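Local structure of putative pectin lyase (Geobacillus virus E2, 7CHU) at residues F270-T273 and R278-N281; N493-D498 and L504-N509. The protein serves as the trimeric tailspike of a deep-sea thermophilic bacteriophage, with a pectate lyase-like beta-helix that probably binds or cleaves host-surface polysaccharide. All blocks are in the same frame, centred on the assembly; numbering follows the deposited sequence.

How the interactions relate
The two contacts lie far apart on one elongated chain, with centres 66 Å apart and nearest atoms about 56 Å apart, and they occur in series along the sequence. Interaction 1 sits in the body of the pectate lyase-like region, its centre about 14 Å from the centre of the chain, where a loop folds back on the strand it leaves. Interaction 2 lies about 67 Å from that centre, near the C-terminus, and is a hairpin that touches both other subunits. Interaction 1 is local to one strand and its following loop, with further bonds to neighbouring coils, whereas interaction 2 combines intrachain pairing with trimer contacts. No ligand or established active site links them.

Interaction 1. Residues F270-T273 and R278-N281; sequences FDST and RNGN
Asn279 reaches back over the end of strand 268-271 and meets three consecutive residues, Phe270, Asp271 and Ser272. Its CG lies anti to its own carbonyl carbon, and from there Asn279 ND2 approaches Asp271 O at 2.9 Å. That bond is weak, because the N-H...O angle is only 124°. Asn279 ND2 also lies in the plane of the Phe270 ring, at its edge, 4.0 Å from Phe270 CD1; ring and amide planes are inclined by 56°, so the two groups do not stack. The other end of the amide is engaged elsewhere, since OD1 accepts from Ser250 N.

Ser272 supplies the straighter link: Asn279 N donates to Ser272 OG over 3.0 Å at 152°. OG also bonds to Asp310 O, which connects the hydroxyl to the following coil. Through a bend at chi3 the Arg278 guanidinium folds back so that Ser272 OG lies above one of its faces, offset toward the rim, with Arg278 NH1 3.8 Å from Ser272 CB. NE and NH1 form salt bridges with Asp312 and Asp310.

Within segment 270-273, Asp271 OD1 accepts from Thr273 N at 2.9 Å, an Asx turn, and from Thr273 OG1; Asp271 OD2 bonds to Tyr241 OH. Strand 268-271 pairs in parallel with 240-243 and 307-309, strand 283-285 with 251-256 and 315-317. The loop between them thus turns from one face to the next, consistent with the right-handed parallel beta-helix of pectate lyase-like proteins.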
loop_
_atom_site.group_PDB
_atom_site.type_symbol
_atom_site.label_atom_id
_atom_site.label_comp_id
_atom_site.label_asym_id
_atom_site.label_seq_id
_atom_site.Cartn_x
_atom_site.Cartn_y
_atom_site.Cartn_z
ATOM N N PHE A 270 -15.343 -12.671 -9.353
ATOM C CA PHE A 270 -16.217 -12.663 -8.189
ATOM C C PHE A 270 -17.575 -13.212 -8.609
ATOM O O PHE A 270 -18.104 -12.841 -9.660
ATOM C CB PHE A 270 -16.400 -11.261 -7.606
ATOM C CG PHE A 270 -15.257 -10.795 -6.748
ATOM C CD1 PHE A 270 -15.222 -11.064 -5.386
ATOM C CD2 PHE A 270 -14.232 -10.069 -7.301
ATOM C CE1 PHE A 270 -14.169 -10.616 -4.590
ATOM C CE2 PHE A 270 -13.188 -9.579 -6.516
ATOM C CZ PHE A 270 -13.142 -9.852 -5.171
ATOM N N ASP A 271 -18.125 -14.106 -7.792
ATOM C CA ASP A 271 -19.416 -14.737 -8.057
ATOM C C ASP A 271 -20.245 -14.583 -6.788
ATOM O O ASP A 271 -19.884 -15.133 -5.747
ATOM C CB ASP A 271 -19.208 -16.204 -8.439
ATOM C CG ASP A 271 -20.514 -16.966 -8.676
ATOM O OD1 ASP A 271 -21.629 -16.451 -8.403
ATOM O OD2 ASP A 271 -20.395 -18.125 -9.129
ATOM N N SER A 272 -21.310 -13.782 -6.853
ATOM C CA SER A 272 -22.174 -13.541 -5.699
ATOM C C SER A 272 -23.537 -14.196 -5.883
ATOM O O SER A 272 -24.505 -13.807 -5.216
ATOM C CB SER A 272 -22.347 -12.045 -5.440
ATOM O OG SER A 272 -21.195 -11.463 -4.820
ATOM N N THR A 273 -23.623 -15.191 -6.758
ATOM C CA THR A 273 -24.921 -15.796 -7.058
ATOM C C THR A 273 -25.357 -16.860 -6.060
ATOM O O THR A 273 -26.468 -17.376 -6.192
ATOM C CB THR A 273 -24.926 -16.432 -8.442
ATOM O OG1 THR A 273 -23.999 -17.528 -8.468
ATOM C CG2 THR A 273 -24.609 -15.383 -9.537
ATOM N N ARG A 278 -23.918 -10.752 -0.671
ATOM C CA ARG A 278 -22.952 -10.593 -1.743
ATOM C C ARG A 278 -21.537 -10.466 -1.184
ATOM O O ARG A 278 -21.335 -10.030 -0.049
ATOM C CB ARG A 278 -23.310 -9.370 -2.594
ATOM C CG ARG A 278 -24.713 -9.483 -3.242
ATOM C CD ARG A 278 -25.202 -8.137 -3.793
ATOM N NE ARG A 278 -24.124 -7.417 -4.479
ATOM C CZ ARG A 278 -23.627 -7.738 -5.678
ATOM N NH1 ARG A 278 -24.121 -8.761 -6.360
ATOM N NH2 ARG A 278 -22.621 -7.030 -6.198
ATOM N N ASN A 279 -20.565 -10.906 -1.986
ATOM C CA ASN A 279 -19.164 -10.696 -1.665
ATOM C C ASN A 279 -18.923 -9.216 -1.410
ATOM O O ASN A 279 -19.479 -8.342 -2.096
ATOM C CB ASN A 279 -18.273 -11.210 -2.805
ATOM C CG ASN A 279 -18.377 -12.737 -2.977
ATOM O OD1 ASN A 279 -18.435 -13.484 -1.997
ATOM N ND2 ASN A 279 -18.388 -13.194 -4.216
ATOM N N GLY A 280 -18.115 -8.923 -0.401
ATOM C CA GLY A 280 -17.934 -7.529 -0.030
ATOM C C GLY A 280 -16.611 -7.253 0.648
ATOM O O GLY A 280 -16.004 -8.134 1.260
ATOM N N ASN A 281 -16.174 -5.999 0.536
ATOM C CA ASN A 281 -15.063 -5.495 1.338
ATOM C C ASN A 281 -13.773 -6.277 1.103
ATOM O O ASN A 281 -12.964 -6.471 2.006
ATOM C CB ASN A 281 -15.433 -5.472 2.818
ATOM C CG ASN A 281 -15.796 -4.087 3.277
ATOM O OD1 ASN A 281 -14.929 -3.192 3.340
ATOM N ND2 ASN A 281 -17.078 -3.878 3.577
#

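Interaction 2. Residues N493-D498 and L504-N509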
loop_
_atom_site.group_PDB
_atom_site.type_symbol
_atom_site.label_atom_id
_atom_site.label_comp_id
_atom_site.label_asym_id
_atom_site.label_seq_id
_atom_site.Cartn_x
_atom_site.Cartn_y
_atom_site.Cartn_z
ATOM N N ASN A 493 -30.081 53.669 -12.618
ATOM C CA ASN A 493 -29.586 53.163 -13.907
ATOM C C ASN A 493 -30.108 51.758 -14.193
ATOM O O ASN A 493 -29.415 50.922 -14.776
ATOM C CB ASN A 493 -28.058 53.226 -13.986
ATOM C CG ASN A 493 -27.532 54.671 -13.944
ATOM O OD1 ASN A 493 -27.973 55.528 -14.700
ATOM N ND2 ASN A 493 -26.608 54.931 -13.059
ATOM N N SER A 494 -31.373 51.518 -13.836
ATOM C CA SER A 494 -31.988 50.199 -13.920
ATOM C C SER A 494 -33.072 50.166 -14.984
ATOM O O SER A 494 -34.000 50.979 -14.958
ATOM C CB SER A 494 -32.609 49.801 -12.582
ATOM O OG SER A 494 -31.591 49.502 -11.658
ATOM N N LEU A 495 -32.978 49.193 -15.881
ATOM C CA LEU A 495 -34.025 48.902 -16.856
ATOM C C LEU A 495 -34.860 47.730 -16.340
ATOM O O LEU A 495 -34.304 46.731 -15.871
ATOM C CB LEU A 495 -33.393 48.586 -18.208
ATOM C CG LEU A 495 -34.224 48.461 -19.474
ATOM C CD1 LEU A 495 -34.863 49.806 -19.861
ATOM C CD2 LEU A 495 -33.301 47.941 -20.564
ATOM N N PHE A 496 -36.188 47.869 -16.386
ATOM C CA PHE A 496 -37.102 46.863 -15.834
ATOM C C PHE A 496 -38.479 47.052 -16.457
ATOM O O PHE A 496 -38.784 48.106 -17.009
ATOM C CB PHE A 496 -37.211 46.960 -14.308
ATOM C CG PHE A 496 -37.841 48.245 -13.815
ATOM C CD1 PHE A 496 -39.109 48.246 -13.250
ATOM C CD2 PHE A 496 -37.157 49.454 -13.917
ATOM C CE1 PHE A 496 -39.681 49.435 -12.796
ATOM C CE2 PHE A 496 -37.715 50.648 -13.467
ATOM C CZ PHE A 496 -38.980 50.637 -12.899
ATOM N N VAL A 497 -39.315 46.027 -16.340
ATOM C CA VAL A 497 -40.752 46.157 -16.555
ATOM C C VAL A 497 -41.432 46.329 -15.196
ATOM O O VAL A 497 -41.292 45.481 -14.302
ATOM C CB VAL A 497 -41.316 44.948 -17.308
ATOM C CG1 VAL A 497 -42.838 45.054 -17.409
ATOM C CG2 VAL A 497 -40.704 44.853 -18.694
ATOM N N ASP A 498 -42.162 47.430 -15.042
ATOM C CA ASP A 498 -42.849 47.769 -13.798
ATOM C C ASP A 498 -44.089 46.890 -13.605
ATOM O O ASP A 498 -45.012 46.928 -14.422
ATOM C CB ASP A 498 -43.239 49.246 -13.849
ATOM C CG ASP A 498 -43.764 49.778 -12.526
ATOM O OD1 ASP A 498 -44.107 49.001 -11.608
ATOM O OD2 ASP A 498 -43.852 51.004 -12.400
ATOM N N LEU A 504 -42.307 48.892 -19.872
ATOM C CA LEU A 504 -40.851 48.984 -19.832
ATOM C C LEU A 504 -40.453 50.366 -19.337
ATOM O O LEU A 504 -40.875 51.376 -19.906
ATOM C CB LEU A 504 -40.255 48.731 -21.214
ATOM C CG LEU A 504 -38.728 48.834 -21.267
ATOM C CD1 LEU A 504 -38.078 47.668 -20.512
ATOM C CD2 LEU A 504 -38.236 48.852 -22.703
ATOM N N LYS A 505 -39.649 50.421 -18.271
ATOM C CA LYS A 505 -39.274 51.686 -17.657
ATOM C C LYS A 505 -37.783 51.669 -17.369
ATOM O O LYS A 505 -37.130 50.623 -17.419
ATOM C CB LYS A 505 -40.057 51.963 -16.358
ATOM C CG LYS A 505 -41.569 51.989 -16.536
ATOM C CD LYS A 505 -42.282 52.535 -15.309
ATOM C CE LYS A 505 -43.803 52.470 -15.509
ATOM N NZ LYS A 505 -44.542 52.922 -14.302
ATOM N N PHE A 506 -37.253 52.857 -17.097
ATOM C CA PHE A 506 -35.853 53.033 -16.740
ATOM C C PHE A 506 -35.777 53.989 -15.558
ATOM O O PHE A 506 -36.289 55.114 -15.634
ATOM C CB PHE A 506 -35.062 53.575 -17.937
ATOM C CG PHE A 506 -33.576 53.714 -17.691
ATOM C CD1 PHE A 506 -32.785 52.588 -17.544
ATOM C CD2 PHE A 506 -32.969 54.966 -17.675
ATOM C CE1 PHE A 506 -31.413 52.707 -17.345
ATOM C CE2 PHE A 506 -31.597 55.095 -17.467
ATOM C CZ PHE A 506 -30.820 53.953 -17.307
ATOM N N LYS A 507 -35.160 53.557 -14.457
ATOM C CA LYS A 507 -34.816 54.497 -13.394
ATOM C C LYS A 507 -33.427 55.035 -13.690
ATOM O O LYS A 507 -32.441 54.288 -13.647
ATOM C CB LYS A 507 -34.864 53.850 -12.013
ATOM C CG LYS A 507 -34.373 54.766 -10.902
ATOM C CD LYS A 507 -34.432 54.078 -9.506
ATOM C CE LYS A 507 -35.847 54.109 -8.940
ATOM N NZ LYS A 507 -35.961 53.475 -7.586
ATOM N N ASP A 508 -33.330 56.335 -13.969
ATOM C CA ASP A 508 -32.074 56.834 -14.515
ATOM C C ASP A 508 -31.115 57.227 -13.389
ATOM O O ASP A 508 -31.351 56.989 -12.200
ATOM C CB ASP A 508 -32.317 57.960 -15.532
ATOM C CG ASP A 508 -32.941 59.221 -14.923
ATOM O OD1 ASP A 508 -32.946 59.358 -13.674
ATOM O OD2 ASP A 508 -33.421 60.085 -15.715
ATOM N N ASN A 509 -30.000 57.831 -13.786
ATOM C CA ASN A 509 -28.958 58.209 -12.848
ATOM C C ASN A 509 -29.439 59.202 -11.801
ATOM O O ASN A 509 -28.788 59.339 -10.767
ATOM C CB ASN A 509 -27.773 58.792 -13.608
ATOM C CG ASN A 509 -26.501 58.836 -12.762
ATOM O OD1 ASN A 509 -26.061 57.825 -12.210
ATOM N ND2 ASN A 509 -25.934 60.014 -12.642
HETATM O O HOH W 1 -29.216 57.022 -16.544
#
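Strands 494-498 and 503-507 form an antiparallel beta hairpin, and Phe496 with Lys505 is a hydrogen-bonded pair within it. Lys505 N donates to Phe496 O over 2.8 Å at 173°, while Phe496 N returns the bond to Lys505 O. The side chains of this pair cross on one face of the sheet. With chi1 at 65°, Phe496 CG is lodged between its backbone N and carbonyl carbon, which brings the ring across to Lys505. There Lys505 CB sits over the ring face, 4.2 Å from the centroid of the Phe496 ring, a CH-pi contact.

Beyond CG the lysine runs extended past Asp498 CB until Lys505 NZ makes a salt bridge with Asp498 OD2 at 2.8 Å. The ammonium arrives on the anti side of that oxygen, tilted somewhat out of the carboxylate plane, and Asp501 is its second acidic partner. Near the other end, Asn493 and Ser494 share Lys507 as partner, forming a G1 beta bulge: Lys507 O accepts from Ser494 N at 3.0 Å and, weakly, from Asn493 N. Ser494 and Leu495 pair antiparallel with a strand of the second subunit, so the sheet continues across the trimer interface.

On the opposite face, Leu495 CD1 touches Leu504 CD1 at 3.9 Å, and Leu495 also packs against Leu495 of both other subunits. Phe506, its CG anti to the backbone N, carries its ring back along the 493-494 backbone, with Phe506 CE1 3.5 Å from Asn493 C. From the bulge, the Asn493 side chain runs beside that of Asn509, their amide planes 12° apart; ND2 of Asn493 donates to OD1 of Asn509 at 3.1 Å, and a water bridges Asn493 OD1 to Asn509 N.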